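Local coordinates for protein TqaA (Penicillium aethiopicum, PDB 5DLK) that probably builds nonribosomal peptides, its terminal condensation-like (CT) domain, the part held here in mutant form, probably closing the carrier-bound peptide into a macrocycle, at residues Val304-Thr309 with Leu386-Gln391; Val422-Glu427 with Val435-Asn440; Gln30-Glu35 with Ile110-Ala115; Ser22-Lys27 with Glu49-Ala54. One frame throughout, in Å; residues are numbered along the deposited sequence. Where two conformers were deposited one is given.

Contact 1. Residues Val304-Thr309 with Leu386-Gln391; sequences VVFGHT and LIVQHQ
Gly307 and His308 pair with Ile387 and Val388 in two successive parallel beta bridges, joining strands 303-310 and 386-390 in the mixed sheet of the C-terminal half of the condensation-domain fold. Three backbone bonds stitch the strands: Gly307 N to Leu386 O, Val388 N to Gly307 O and Thr309 N to Val388 O.

Gln389 illustrates how a side chain can prolong such a pairing. Its CG lies anti to the backbone N (chi1 -177°), and the extended chain carries the amide past Thr309. At the root, CB stands 3.4 Å from Thr309 OG1. One bond further, CG rests 3.6 Å from Thr309 CB, and CD stays close to the same hydroxyl. OE1 then accepts a hydrogen bond from Thr309 OG1 at 2.8 Å, the donor tilted 29° out of the carbonyl plane. The other tip atom, NE2, donates almost straight (173°) to Gln391 OE1, 3.0 Å away. Gripped at both ends, the amide is fixed in its rotation. A leucine here would probably leave the Thr309 hydroxyl and the side-chain oxygen of Gln391 without these mates and set both side chains free to turn.

On the face bearing Val388, CG2 of that residue touches Phe306 CE2 at 4.0 Å. His308, also on this face, lies beside Tyr357, a residue that binds the phosphopantetheine arm. Beyond the last direct backbone bond, one water takes over, accepting from His390 N at 3.0 Å and donating to Thr309 O at 2.8 Å.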
loop_
_atom_site.group_PDB
_atom_site.type_symbol
_atom_site.label_atom_id
_atom_site.label_comp_id
_atom_site.label_asym_id
_atom_site.label_seq_id
_atom_site.Cartn_x
_atom_site.Cartn_y
_atom_site.Cartn_z
ATOM N N VAL A 304 18.367 5.403 -16.627
ATOM C CA VAL A 304 16.976 4.947 -16.654
ATOM C C VAL A 304 16.216 5.478 -15.436
ATOM O O VAL A 304 16.797 5.690 -14.366
ATOM C CB VAL A 304 16.874 3.410 -16.712
ATOM C CG1 VAL A 304 17.545 2.865 -17.990
ATOM C CG2 VAL A 304 17.466 2.785 -15.468
ATOM N N VAL A 305 14.926 5.738 -15.620
ATOM C CA VAL A 305 14.089 6.174 -14.512
ATOM C C VAL A 305 12.869 5.285 -14.476
ATOM O O VAL A 305 12.230 5.084 -15.505
ATOM C CB VAL A 305 13.643 7.659 -14.631
ATOM C CG1 VAL A 305 12.758 8.037 -13.429
ATOM C CG2 VAL A 305 14.879 8.579 -14.686
ATOM N N PHE A 306 12.576 4.696 -13.325
ATOM C CA PHE A 306 11.330 3.931 -13.201
ATOM C C PHE A 306 10.737 4.193 -11.817
ATOM O O PHE A 306 11.350 4.856 -10.985
ATOM C CB PHE A 306 11.567 2.420 -13.464
ATOM C CG PHE A 306 12.678 1.804 -12.639
ATOM C CD1 PHE A 306 14.012 1.917 -13.032
ATOM C CD2 PHE A 306 12.390 1.130 -11.463
ATOM C CE1 PHE A 306 15.039 1.343 -12.271
ATOM C CE2 PHE A 306 13.408 0.560 -10.690
ATOM C CZ PHE A 306 14.735 0.672 -11.090
ATOM N N GLY A 307 9.532 3.715 -11.562
ATOM C CA GLY A 307 8.926 4.008 -10.272
ATOM C C GLY A 307 9.261 2.951 -9.238
ATOM O O GLY A 307 9.560 1.798 -9.587
ATOM N N HIS A 308 9.270 3.340 -7.966
ATOM C CA HIS A 308 9.354 2.339 -6.907
ATOM C C HIS A 308 8.587 2.821 -5.683
ATOM O O HIS A 308 8.300 4.006 -5.537
ATOM C CB HIS A 308 10.813 1.979 -6.559
ATOM C CG HIS A 308 11.517 2.977 -5.686
ATOM N ND1 HIS A 308 12.323 2.601 -4.632
ATOM C CD2 HIS A 308 11.568 4.331 -5.732
ATOM C CE1 HIS A 308 12.829 3.679 -4.055
ATOM N NE2 HIS A 308 12.377 4.742 -4.699
ATOM N N THR A 309 8.205 1.870 -4.840
ATOM C CA THR A 309 7.436 2.143 -3.635
ATOM C C THR A 309 8.348 2.425 -2.451
ATOM O O THR A 309 9.289 1.666 -2.188
ATOM C CB THR A 309 6.520 0.956 -3.286
ATOM O OG1 THR A 309 5.731 0.631 -4.428
ATOM C CG2 THR A 309 5.623 1.322 -2.113
ATOM N N LEU A 386 6.191 1.629 -14.766
ATOM C CA LEU A 386 6.729 0.453 -14.090
ATOM C C LEU A 386 6.989 0.807 -12.645
ATOM O O LEU A 386 7.624 1.824 -12.353
ATOM C CB LEU A 386 8.029 -0.029 -14.754
ATOM C CG LEU A 386 8.693 -1.198 -14.032
ATOM C CD1 LEU A 386 7.879 -2.473 -14.233
ATOM C CD2 LEU A 386 10.132 -1.389 -14.540
ATOM N N ILE A 387 6.471 0.000 -11.725
ATOM C CA ILE A 387 6.683 0.262 -10.314
ATOM C C ILE A 387 7.209 -0.992 -9.633
ATOM O O ILE A 387 6.581 -2.047 -9.685
ATOM C CB ILE A 387 5.395 0.716 -9.604
ATOM C CG1 ILE A 387 4.783 1.910 -10.344
ATOM C CG2 ILE A 387 5.683 1.023 -8.109
ATOM C CD1 ILE A 387 3.506 2.457 -9.715
ATOM N N VAL A 388 8.361 -0.857 -8.987
ATOM C CA VAL A 388 8.981 -1.959 -8.269
ATOM C C VAL A 388 8.750 -1.792 -6.774
ATOM O O VAL A 388 9.074 -0.747 -6.184
ATOM C CB VAL A 388 10.467 -2.034 -8.552
ATOM C CG1 VAL A 388 11.123 -3.123 -7.708
ATOM C CG2 VAL A 388 10.680 -2.268 -10.057
ATOM N N GLN A 389 8.169 -2.820 -6.164
ATOM C CA GLN A 389 7.830 -2.773 -4.741
ATOM C C GLN A 389 8.408 -3.994 -4.030
ATOM O O GLN A 389 7.887 -5.108 -4.184
ATOM C CB GLN A 389 6.317 -2.730 -4.541
ATOM C CG GLN A 389 5.900 -2.594 -3.064
ATOM C CD GLN A 389 4.445 -2.187 -2.910
ATOM O OE1 GLN A 389 3.941 -1.319 -3.643
ATOM N NE2 GLN A 389 3.762 -2.792 -1.943
ATOM N N HIS A 390 9.464 -3.787 -3.250
ATOM C CA HIS A 390 10.011 -4.874 -2.443
ATOM C C HIS A 390 9.280 -4.922 -1.104
ATOM O O HIS A 390 9.172 -3.908 -0.405
ATOM C CB HIS A 390 11.506 -4.713 -2.191
ATOM C CG HIS A 390 12.047 -5.801 -1.326
ATOM N ND1 HIS A 390 11.993 -7.127 -1.701
ATOM C CD2 HIS A 390 12.545 -5.782 -0.070
ATOM C CE1 HIS A 390 12.493 -7.872 -0.732
ATOM N NE2 HIS A 390 12.848 -7.079 0.266
ATOM N N GLN A 391 8.771 -6.095 -0.753
ATOM C CA GLN A 391 7.926 -6.232 0.429
ATOM C C GLN A 391 8.741 -6.559 1.671
ATOM O O GLN A 391 8.717 -7.691 2.139
ATOM C CB GLN A 391 6.876 -7.328 0.192
ATOM C CG GLN A 391 6.054 -7.134 -1.074
ATOM C CD GLN A 391 4.967 -6.082 -0.945
ATOM O OE1 GLN A 391 5.192 -4.975 -0.455
ATOM N NE2 GLN A 391 3.772 -6.426 -1.409
HETATM O O HOH W 1 10.128 -1.001 -2.500
#

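Contact 2. Residues Val422-Glu427 with Val435-Asn440; sequences VWIFTE and VQVCAN. With EDO (1,2-ethanediol), chain F.
Val435 lies alongside Thr426, CG2 to CG2 at 4.0 Å, near the turn of an antiparallel beta hairpin formed by strands 422-428 and 433-440. Its CG1 leans on Ile424 CG2, so one methyl goes to each neighbour.

Gln436 follows, in a hydrogen-bonded pair with Phe425: the backbone of each donates to the other, Gln436 N reaching Phe425 O at 2.7 Å. The side chain, with CG anti to the carbonyl carbon (chi1 -46°), leaves the strand on the Phe425 side and brings OE1 to 3.5 Å from Phe425 CB. A water donates to this OE1 at 2.7 Å and to Glu427 OE2 at 2.8 Å, linking amide and carboxylate, while NE2 bonds to Glu434 and Glu427 OE1 to His429. The hydroxyl O1 of an ethanediol, probably left from crystallisation, gives OE1 a further, weak bond. A leucine in its place would probably leave the bridging water without its acceptor on this strand and Glu434 without its amide mate.

Val437 turns to the opposite face, where its CG1 meets Val422 CG1 at 4.1 Å. Cys438 returns to the aromatic face and closes a second hydrogen-bonded pair, with Trp423. Its CB sits at the edge of the Phe425 ring, 4.1 Å from CE2, and its carbonyl O lies in the plane of the Trp423 indole at the ring edge, 3.6 Å from CD1. Ala439 ends the run with CB against Val422 CG2.

The hairpin stands between strands 386-390 and 265-272, with Trp267 beside Phe425 and Cys438, while helix 446-465 covers the face of Val435 and Val437.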
loop_
_atom_site.group_PDB
_atom_site.type_symbol
_atom_site.label_atom_id
_atom_site.label_comp_id
_atom_site.label_asym_id
_atom_site.label_seq_id
_atom_site.Cartn_x
_atom_site.Cartn_y
_atom_site.Cartn_z
ATOM N N VAL A 422 2.838 -1.523 -15.025
ATOM C CA VAL A 422 3.281 -2.865 -14.665
ATOM C C VAL A 422 3.843 -2.772 -13.251
ATOM O O VAL A 422 4.619 -1.863 -12.954
ATOM C CB VAL A 422 4.353 -3.408 -15.638
ATOM C CG1 VAL A 422 4.952 -4.725 -15.113
ATOM C CG2 VAL A 422 3.746 -3.589 -17.017
ATOM N N TRP A 423 3.396 -3.671 -12.375
ATOM C CA TRP A 423 3.961 -3.811 -11.039
ATOM C C TRP A 423 4.889 -5.002 -10.941
ATOM O O TRP A 423 4.570 -6.083 -11.453
ATOM C CB TRP A 423 2.839 -3.986 -9.991
ATOM C CG TRP A 423 1.896 -2.860 -9.910
ATOM C CD1 TRP A 423 0.825 -2.622 -10.728
ATOM C CD2 TRP A 423 1.914 -1.794 -8.949
ATOM N NE1 TRP A 423 0.173 -1.470 -10.321
ATOM C CE2 TRP A 423 0.835 -0.941 -9.247
ATOM C CE3 TRP A 423 2.757 -1.467 -7.884
ATOM C CZ2 TRP A 423 0.556 0.213 -8.498
ATOM C CZ3 TRP A 423 2.473 -0.331 -7.132
ATOM C CH2 TRP A 423 1.392 0.500 -7.448
ATOM N N ILE A 424 6.032 -4.816 -10.277
ATOM C CA ILE A 424 6.873 -5.936 -9.891
ATOM C C ILE A 424 6.959 -5.946 -8.381
ATOM O O ILE A 424 7.518 -5.036 -7.796
ATOM C CB ILE A 424 8.292 -5.850 -10.473
ATOM C CG1 ILE A 424 8.249 -5.911 -12.006
ATOM C CG2 ILE A 424 9.156 -7.002 -9.907
ATOM C CD1 ILE A 424 9.601 -5.698 -12.684
ATOM N N PHE A 425 6.372 -6.956 -7.748
ATOM C CA PHE A 425 6.488 -7.113 -6.306
ATOM C C PHE A 425 7.495 -8.216 -6.001
ATOM O O PHE A 425 7.551 -9.215 -6.721
ATOM C CB PHE A 425 5.153 -7.488 -5.661
ATOM C CG PHE A 425 4.037 -6.509 -5.905
ATOM C CD1 PHE A 425 3.884 -5.394 -5.097
ATOM C CD2 PHE A 425 3.120 -6.725 -6.930
ATOM C CE1 PHE A 425 2.821 -4.494 -5.317
ATOM C CE2 PHE A 425 2.065 -5.843 -7.140
ATOM C CZ PHE A 425 1.924 -4.730 -6.337
ATOM N N THR A 426 8.256 -8.072 -4.925
ATOM C CA THR A 426 9.155 -9.160 -4.499
ATOM C C THR A 426 8.894 -9.460 -3.026
ATOM O O THR A 426 8.873 -8.561 -2.204
ATOM C CB THR A 426 10.647 -8.821 -4.713
ATOM O OG1 THR A 426 10.916 -7.483 -4.263
ATOM C CG2 THR A 426 11.017 -8.938 -6.173
ATOM N N GLU A 427 8.651 -10.732 -2.707
ATOM C CA GLU A 427 8.355 -11.148 -1.340
ATOM C C GLU A 427 9.460 -12.064 -0.840
ATOM O O GLU A 427 9.688 -13.127 -1.430
ATOM C CB GLU A 427 7.015 -11.885 -1.260
ATOM C CG GLU A 427 5.809 -10.983 -1.316
ATOM C CD GLU A 427 4.515 -11.728 -1.042
ATOM O OE1 GLU A 427 4.534 -12.973 -1.001
ATOM O OE2 GLU A 427 3.486 -11.051 -0.870
ATOM N N VAL A 435 9.347 -13.391 -7.054
ATOM C CA VAL A 435 9.165 -12.263 -7.947
ATOM C C VAL A 435 7.756 -12.369 -8.521
ATOM O O VAL A 435 7.385 -13.394 -9.097
ATOM C CB VAL A 435 10.246 -12.246 -9.063
ATOM C CG1 VAL A 435 9.994 -11.133 -10.077
ATOM C CG2 VAL A 435 11.659 -12.159 -8.451
ATOM N N GLN A 436 6.961 -11.320 -8.339
ATOM C CA GLN A 436 5.582 -11.322 -8.793
ATOM C C GLN A 436 5.381 -10.189 -9.784
ATOM O O GLN A 436 5.735 -9.047 -9.498
ATOM C CB GLN A 436 4.631 -11.148 -7.610
ATOM C CG GLN A 436 4.972 -12.044 -6.415
ATOM C CD GLN A 436 4.145 -11.717 -5.187
ATOM O OE1 GLN A 436 3.605 -10.619 -5.065
ATOM N NE2 GLN A 436 4.032 -12.678 -4.272
ATOM N N VAL A 437 4.816 -10.492 -10.940
ATOM C CA VAL A 437 4.463 -9.449 -11.892
ATOM C C VAL A 437 2.947 -9.326 -11.926
ATOM O O VAL A 437 2.234 -10.345 -12.016
ATOM C CB VAL A 437 5.000 -9.762 -13.306
ATOM C CG1 VAL A 437 4.481 -8.733 -14.308
ATOM C CG2 VAL A 437 6.537 -9.836 -13.298
ATOM N N CYS A 438 2.455 -8.089 -11.845
ATOM C CA CYS A 438 1.014 -7.844 -11.910
ATOM C C CYS A 438 0.723 -6.747 -12.924
ATOM O O CYS A 438 1.201 -5.606 -12.795
ATOM C CB CYS A 438 0.462 -7.445 -10.539
ATOM S SG CYS A 438 -1.357 -7.279 -10.546
ATOM N N ALA A 439 -0.059 -7.089 -13.937
ATOM C CA ALA A 439 -0.393 -6.133 -14.980
ATOM C C ALA A 439 -1.601 -6.621 -15.747
ATOM O O ALA A 439 -1.849 -7.822 -15.838
ATOM C CB ALA A 439 0.797 -5.934 -15.951
ATOM N N ASN A 440 -2.325 -5.684 -16.328
ATOM C CA ASN A 440 -3.418 -6.051 -17.221
ATOM C C ASN A 440 -2.899 -6.790 -18.458
ATOM O O ASN A 440 -1.850 -6.447 -18.994
ATOM C CB ASN A 440 -4.189 -4.805 -17.620
ATOM C CG ASN A 440 -5.464 -5.143 -18.353
ATOM O OD1 ASN A 440 -5.439 -5.388 -19.544
ATOM N ND2 ASN A 440 -6.572 -5.183 -17.635
HETATM C C1 EDO F . -0.500 -12.649 -4.665
HETATM O O1 EDO F . 0.623 -11.885 -4.197
HETATM C C2 EDO F . -1.769 -11.805 -4.582
HETATM O O2 EDO F . -2.688 -12.223 -5.602
HETATM O O HOH W 2 3.183 -9.085 -2.854
#

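Contact 3. Residues Gln30-Glu35 with Ile110-Ala115; sequences QALHKE and IQLVLA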
loop_
_atom_site.group_PDB
_atom_site.type_symbol
_atom_site.label_atom_id
_atom_site.label_comp_id
_atom_site.label_asym_id
_atom_site.label_seq_id
_atom_site.Cartn_x
_atom_site.Cartn_y
_atom_site.Cartn_z
ATOM N N GLN A 30 -19.488 21.025 6.348
ATOM C CA GLN A 30 -20.652 20.539 7.088
ATOM C C GLN A 30 -21.843 20.318 6.165
ATOM O O GLN A 30 -22.622 19.391 6.370
ATOM C CB GLN A 30 -21.010 21.509 8.225
ATOM C CG GLN A 30 -19.877 21.702 9.231
ATOM C CD GLN A 30 -19.591 20.447 10.046
ATOM O OE1 GLN A 30 -20.372 19.492 10.034
ATOM N NE2 GLN A 30 -18.466 20.442 10.751
ATOM N N ALA A 31 -21.973 21.146 5.132
ATOM C CA ALA A 31 -23.040 20.970 4.150
ATOM C C ALA A 31 -22.884 19.661 3.385
ATOM O O ALA A 31 -23.867 18.984 3.080
ATOM C CB ALA A 31 -23.075 22.134 3.186
ATOM N N LEU A 32 -21.644 19.308 3.057
ATOM C CA LEU A 32 -21.395 18.046 2.376
ATOM C C LEU A 32 -21.761 16.853 3.261
ATOM O O LEU A 32 -22.356 15.877 2.795
ATOM C CB LEU A 32 -19.931 17.957 1.947
ATOM C CG LEU A 32 -19.532 16.648 1.281
ATOM C CD1 LEU A 32 -20.336 16.437 0.003
ATOM C CD2 LEU A 32 -18.025 16.639 1.015
ATOM N N HIS A 33 -21.399 16.931 4.534
ATOM C CA HIS A 33 -21.697 15.852 5.468
ATOM C C HIS A 33 -23.207 15.672 5.620
ATOM O O HIS A 33 -23.704 14.554 5.666
ATOM C CB HIS A 33 -21.057 16.128 6.825
ATOM C CG HIS A 33 -21.449 15.149 7.890
ATOM N ND1 HIS A 33 -22.512 15.365 8.742
ATOM C CD2 HIS A 33 -20.921 13.953 8.243
ATOM C CE1 HIS A 33 -22.620 14.344 9.573
ATOM N NE2 HIS A 33 -21.663 13.476 9.298
ATOM N N LYS A 34 -23.921 16.791 5.688
ATOM C CA LYS A 34 -25.373 16.782 5.821
ATOM C C LYS A 34 -25.998 16.173 4.577
ATOM O O LYS A 34 -26.971 15.421 4.652
ATOM C CB LYS A 34 -25.889 18.206 6.051
ATOM C CG LYS A 34 -27.363 18.297 6.425
ATOM C CD LYS A 34 -27.711 19.707 6.905
ATOM C CE LYS A 34 -29.192 19.843 7.249
ATOM N NZ LYS A 34 -30.066 19.767 6.043
ATOM N N GLU A 35 -25.418 16.491 3.426
ATOM C CA GLU A 35 -25.884 15.947 2.157
ATOM C C GLU A 35 -25.712 14.430 2.080
ATOM O O GLU A 35 -26.592 13.725 1.585
ATOM C CB GLU A 35 -25.148 16.619 0.993
ATOM C CG GLU A 35 -25.595 16.153 -0.384
ATOM C CD GLU A 35 -27.034 16.529 -0.711
ATOM O OE1 GLU A 35 -27.641 17.341 0.028
ATOM O OE2 GLU A 35 -27.562 16.009 -1.719
ATOM N N ILE A 110 -11.497 13.502 -1.820
ATOM C CA ILE A 110 -11.331 14.069 -0.497
ATOM C C ILE A 110 -11.711 13.026 0.519
ATOM O O ILE A 110 -12.472 12.113 0.206
ATOM C CB ILE A 110 -12.207 15.315 -0.299
ATOM C CG1 ILE A 110 -13.651 14.974 -0.627
ATOM C CG2 ILE A 110 -11.735 16.436 -1.213
ATOM C CD1 ILE A 110 -14.644 16.085 -0.286
ATOM N N GLN A 111 -11.188 13.139 1.729
ATOM C CA GLN A 111 -11.613 12.213 2.757
ATOM C C GLN A 111 -12.323 12.959 3.901
ATOM O O GLN A 111 -11.881 14.006 4.358
ATOM C CB GLN A 111 -10.424 11.377 3.250
ATOM C CG GLN A 111 -9.278 12.131 3.831
ATOM C CD GLN A 111 -7.964 11.331 3.828
ATOM O OE1 GLN A 111 -7.903 10.172 4.237
ATOM N NE2 GLN A 111 -6.895 11.986 3.410
ATOM N N LEU A 112 -13.483 12.433 4.283
ATOM C CA LEU A 112 -14.265 12.972 5.391
ATOM C C LEU A 112 -14.026 12.093 6.603
ATOM O O LEU A 112 -14.387 10.921 6.599
ATOM C CB LEU A 112 -15.757 13.016 5.040
ATOM C CG LEU A 112 -16.261 14.054 4.032
ATOM C CD1 LEU A 112 -15.852 13.727 2.598
ATOM C CD2 LEU A 112 -17.764 14.205 4.125
ATOM N N VAL A 113 -13.388 12.651 7.621
ATOM C CA VAL A 113 -13.168 11.932 8.857
ATOM C C VAL A 113 -14.424 12.099 9.707
ATOM O O VAL A 113 -14.800 13.210 10.043
ATOM C CB VAL A 113 -11.947 12.450 9.620
ATOM C CG1 VAL A 113 -11.683 11.587 10.841
ATOM C CG2 VAL A 113 -10.707 12.481 8.701
ATOM N N LEU A 114 -15.069 10.985 10.029
ATOM C CA LEU A 114 -16.276 11.006 10.847
ATOM C C LEU A 114 -15.971 10.751 12.321
ATOM O O LEU A 114 -15.012 10.063 12.661
ATOM C CB LEU A 114 -17.266 9.962 10.340
ATOM C CG LEU A 114 -17.698 10.094 8.882
ATOM C CD1 LEU A 114 -18.842 9.111 8.546
ATOM C CD2 LEU A 114 -18.092 11.530 8.551
ATOM N N ALA A 115 -16.807 11.314 13.195
ATOM C CA ALA A 115 -16.775 11.001 14.614
ATOM C C ALA A 115 -18.205 10.665 15.044
ATOM O O ALA A 115 -19.134 10.747 14.232
ATOM C CB ALA A 115 -16.215 12.168 15.432
#
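The imidazole of His33 meets the strand at its edge: Leu114 CD2 lies near the ring plane, 3.7 Å from His33 CD2, and slightly farther from NE2. That nitrogen has its own polar partner in Ser46, whose hydroxyl holds the ring at the corner next to CD2 while the leucine methyl packs beside it. CG of His33 lies anti to the backbone N (chi1 173°), which swings the ring forward to Leu114 although the CB itself does not point at the strand.

One residue earlier, Leu32 does aim at the strand. Its CD2 and Ile110 CD1 come tip to tip at 3.7 Å, and the same CD2 is 4.0 Å from Leu112 CD2. Leu112 thereby fills the middle of the contact, its CD2 also reaching the helix backbone at His33 CA. Ile110, Leu112 and Leu114, every second residue of the strand, all serve the same face.

The helix segment crosses the strand at 76°, with axes 10.6 Å apart, as a helix lying across a three-stranded antiparallel sheet. Leu48 and Val103, from the strands flanking 108-115, also touch Leu112, whereas Gln111 packs toward helix 208-218.

All the touching surfaces are carbon, apart from the histidine corner whose nitrogen is satisfied elsewhere. Helix 29-38 is therefore placed here by the fit of methyl groups and exclusion of water, with no directional bond to fix its angle on the strand.

Contact 4. Residues Ser22-Lys27 with Glu49-Ala54; sequences SLSPIK and EDLLPA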
loop_
_atom_site.group_PDB
_atom_site.type_symbol
_atom_site.label_atom_id
_atom_site.label_comp_id
_atom_site.label_asym_id
_atom_site.label_seq_id
_atom_site.Cartn_x
_atom_site.Cartn_y
_atom_site.Cartn_z
ATOM N N SER A 22 -8.488 22.966 7.892
ATOM C CA SER A 22 -7.527 23.934 7.359
ATOM C C SER A 22 -6.997 23.519 5.984
ATOM O O SER A 22 -6.503 24.365 5.238
ATOM C CB SER A 22 -6.366 24.161 8.342
ATOM O OG SER A 22 -5.580 23.004 8.567
ATOM N N LEU A 23 -7.135 22.239 5.626
ATOM C CA LEU A 23 -6.749 21.788 4.290
ATOM C C LEU A 23 -7.947 21.419 3.424
ATOM O O LEU A 23 -7.782 20.848 2.350
ATOM C CB LEU A 23 -5.796 20.593 4.385
ATOM C CG LEU A 23 -4.516 20.845 5.173
ATOM C CD1 LEU A 23 -3.725 19.556 5.355
ATOM C CD2 LEU A 23 -3.671 21.921 4.478
ATOM N N SER A 24 -9.158 21.743 3.881
ATOM C CA SER A 24 -10.353 21.396 3.118
ATOM C C SER A 24 -10.446 22.162 1.798
ATOM O O SER A 24 -10.379 23.387 1.786
ATOM C CB SER A 24 -11.615 21.660 3.947
ATOM O OG SER A 24 -12.763 21.620 3.119
ATOM N N PRO A 25 -10.595 21.445 0.674
ATOM C CA PRO A 25 -10.821 22.163 -0.588
ATOM C C PRO A 25 -12.283 22.578 -0.751
ATOM O O PRO A 25 -12.652 23.152 -1.776
ATOM C CB PRO A 25 -10.419 21.138 -1.654
ATOM C CG PRO A 25 -10.619 19.821 -1.004
ATOM C CD PRO A 25 -10.348 20.006 0.464
ATOM N N ILE A 26 -13.090 22.279 0.265
ATOM C CA ILE A 26 -14.528 22.551 0.267
ATOM C C ILE A 26 -14.785 23.791 1.102
ATOM O O ILE A 26 -14.383 23.837 2.267
ATOM C CB ILE A 26 -15.370 21.409 0.894
ATOM C CG1 ILE A 26 -15.343 20.147 0.058
ATOM C CG2 ILE A 26 -16.827 21.836 0.983
ATOM C CD1 ILE A 26 -14.059 19.413 0.159
ATOM N N LYS A 27 -15.465 24.779 0.531
ATOM C CA LYS A 27 -15.843 25.961 1.299
ATOM C C LYS A 27 -16.680 25.596 2.538
ATOM O O LYS A 27 -16.460 26.133 3.622
ATOM C CB LYS A 27 -16.591 26.961 0.398
ATOM C CG LYS A 27 -18.026 26.564 0.024
ATOM C CD LYS A 27 -18.819 27.723 -0.591
ATOM C CE LYS A 27 -18.288 29.088 -0.163
ATOM N NZ LYS A 27 -19.326 30.156 -0.277
ATOM N N GLU A 49 -15.634 15.328 11.677
ATOM C CA GLU A 49 -14.501 15.738 12.493
ATOM C C GLU A 49 -13.448 16.508 11.676
ATOM O O GLU A 49 -12.795 17.433 12.187
ATOM C CB GLU A 49 -13.877 14.512 13.153
ATOM C CG GLU A 49 -12.636 14.797 13.953
ATOM C CD GLU A 49 -11.985 13.533 14.476
ATOM O OE1 GLU A 49 -10.735 13.487 14.522
ATOM O OE2 GLU A 49 -12.714 12.583 14.836
ATOM N N ASP A 50 -13.281 16.124 10.410
ATOM C CA ASP A 50 -12.300 16.783 9.543
ATOM C C ASP A 50 -12.614 16.508 8.084
ATOM O O ASP A 50 -13.411 15.619 7.751
ATOM C CB ASP A 50 -10.878 16.319 9.873
ATOM C CG ASP A 50 -9.823 17.431 9.684
ATOM O OD1 ASP A 50 -10.036 18.364 8.879
ATOM O OD2 ASP A 50 -8.778 17.363 10.360
ATOM N N LEU A 51 -11.994 17.287 7.209
ATOM C CA LEU A 51 -12.088 17.029 5.790
ATOM C C LEU A 51 -10.742 17.407 5.178
ATOM O O LEU A 51 -10.266 18.533 5.365
ATOM C CB LEU A 51 -13.243 17.812 5.160
ATOM C CG LEU A 51 -13.695 17.367 3.770
ATOM C CD1 LEU A 51 -15.099 17.858 3.472
ATOM C CD2 LEU A 51 -12.708 17.857 2.711
ATOM N N LEU A 52 -10.129 16.455 4.475
ATOM C CA LEU A 52 -8.799 16.654 3.872
ATOM C C LEU A 52 -8.765 16.121 2.448
ATOM O O LEU A 52 -9.560 15.269 2.083
ATOM C CB LEU A 52 -7.707 15.954 4.693
ATOM C CG LEU A 52 -7.597 16.289 6.176
ATOM C CD1 LEU A 52 -8.361 15.249 6.999
ATOM C CD2 LEU A 52 -6.151 16.378 6.604
ATOM N N PRO A 53 -7.818 16.606 1.630
ATOM C CA PRO A 53 -7.673 15.939 0.332
ATOM C C PRO A 53 -7.185 14.513 0.552
ATOM O O PRO A 53 -6.466 14.269 1.535
ATOM C CB PRO A 53 -6.608 16.789 -0.394
ATOM C CG PRO A 53 -6.561 18.105 0.391
ATOM C CD PRO A 53 -6.857 17.710 1.807
ATOM N N ALA A 54 -7.603 13.594 -0.315
ATOM C CA ALA A 54 -6.995 12.275 -0.359
ATOM C C ALA A 54 -5.638 12.417 -1.074
ATOM O O ALA A 54 -5.503 13.238 -1.978
ATOM C CB ALA A 54 -7.881 11.307 -1.084
HETATM O O HOH W 3 -8.280 20.035 6.661
#
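Leu51 carries the largest share of this contact, its isobutyl group packed against Ser24, Pro25 and Ile26. CG is anti to the backbone N (chi1 -164°), which lets CD2 reach Ile26 CD1 at 3.3 Å, tighter than ordinary van der Waals contact. The two side chains meet at about a right angle. The same methyl touches Pro25 CD at 3.9 Å and Ser24 OG at 3.8 Å, and Leu32 of helix 29-38 packs on Leu51 as well.

Leu23 comes next. Its CB lies 4.0 Å from Pro53 CD, while at the end of the side chain CD1 approaches Leu52 CD2 at 4.2 Å, with Tyr213 of helix 208-218 close to both leucines. Backbone and side chain work together here, because Leu23 N donates at 2.7 Å to a water that in turn donates to Leu51 O. That water is one polar link between loop and strand; Asp50 OD1, which accepts from Phe21 N, gives another.

Pro53 is the third contributor: its CD sits 3.3 Å from Leu23 O, and CG extends the ring toward Pro25. Ser24 OG, meanwhile, bonds to Ile26 O on an in-plane lone pair, bracing the loop from within.

The loop thus lies over strand 47-53, an outer strand of a three-stranded antiparallel sheet. Just ahead of Leu51, Glu49 and Asp50 both face Val113 of the neighbouring strand, which is a classic beta bulge.

Overall arrangement
The four contacts form two separate clusters. Contacts 4 and 3 come first along the chain, their segments alternating, with centres about 9 Å apart; strands 47-53 and 108-115 are neighbours in one small antiparallel sheet, and helix 29-38 leads into the first of them. Contacts 1 and 2 follow later in series, centres about 10 Å apart, sharing a six-stranded mixed sheet in which 386-390 and 422-428 are adjacent; His390 ND1 also probably hydrogen-bonds Thr426 OG1. Between the clusters the centres lie about 30 to 36 Å apart and nothing touches. Contact 1 adjoins a phosphopantetheine-binding residue and contact 2 lies a little farther off, whereas the first cluster lies away from such residues, at the N-terminal end.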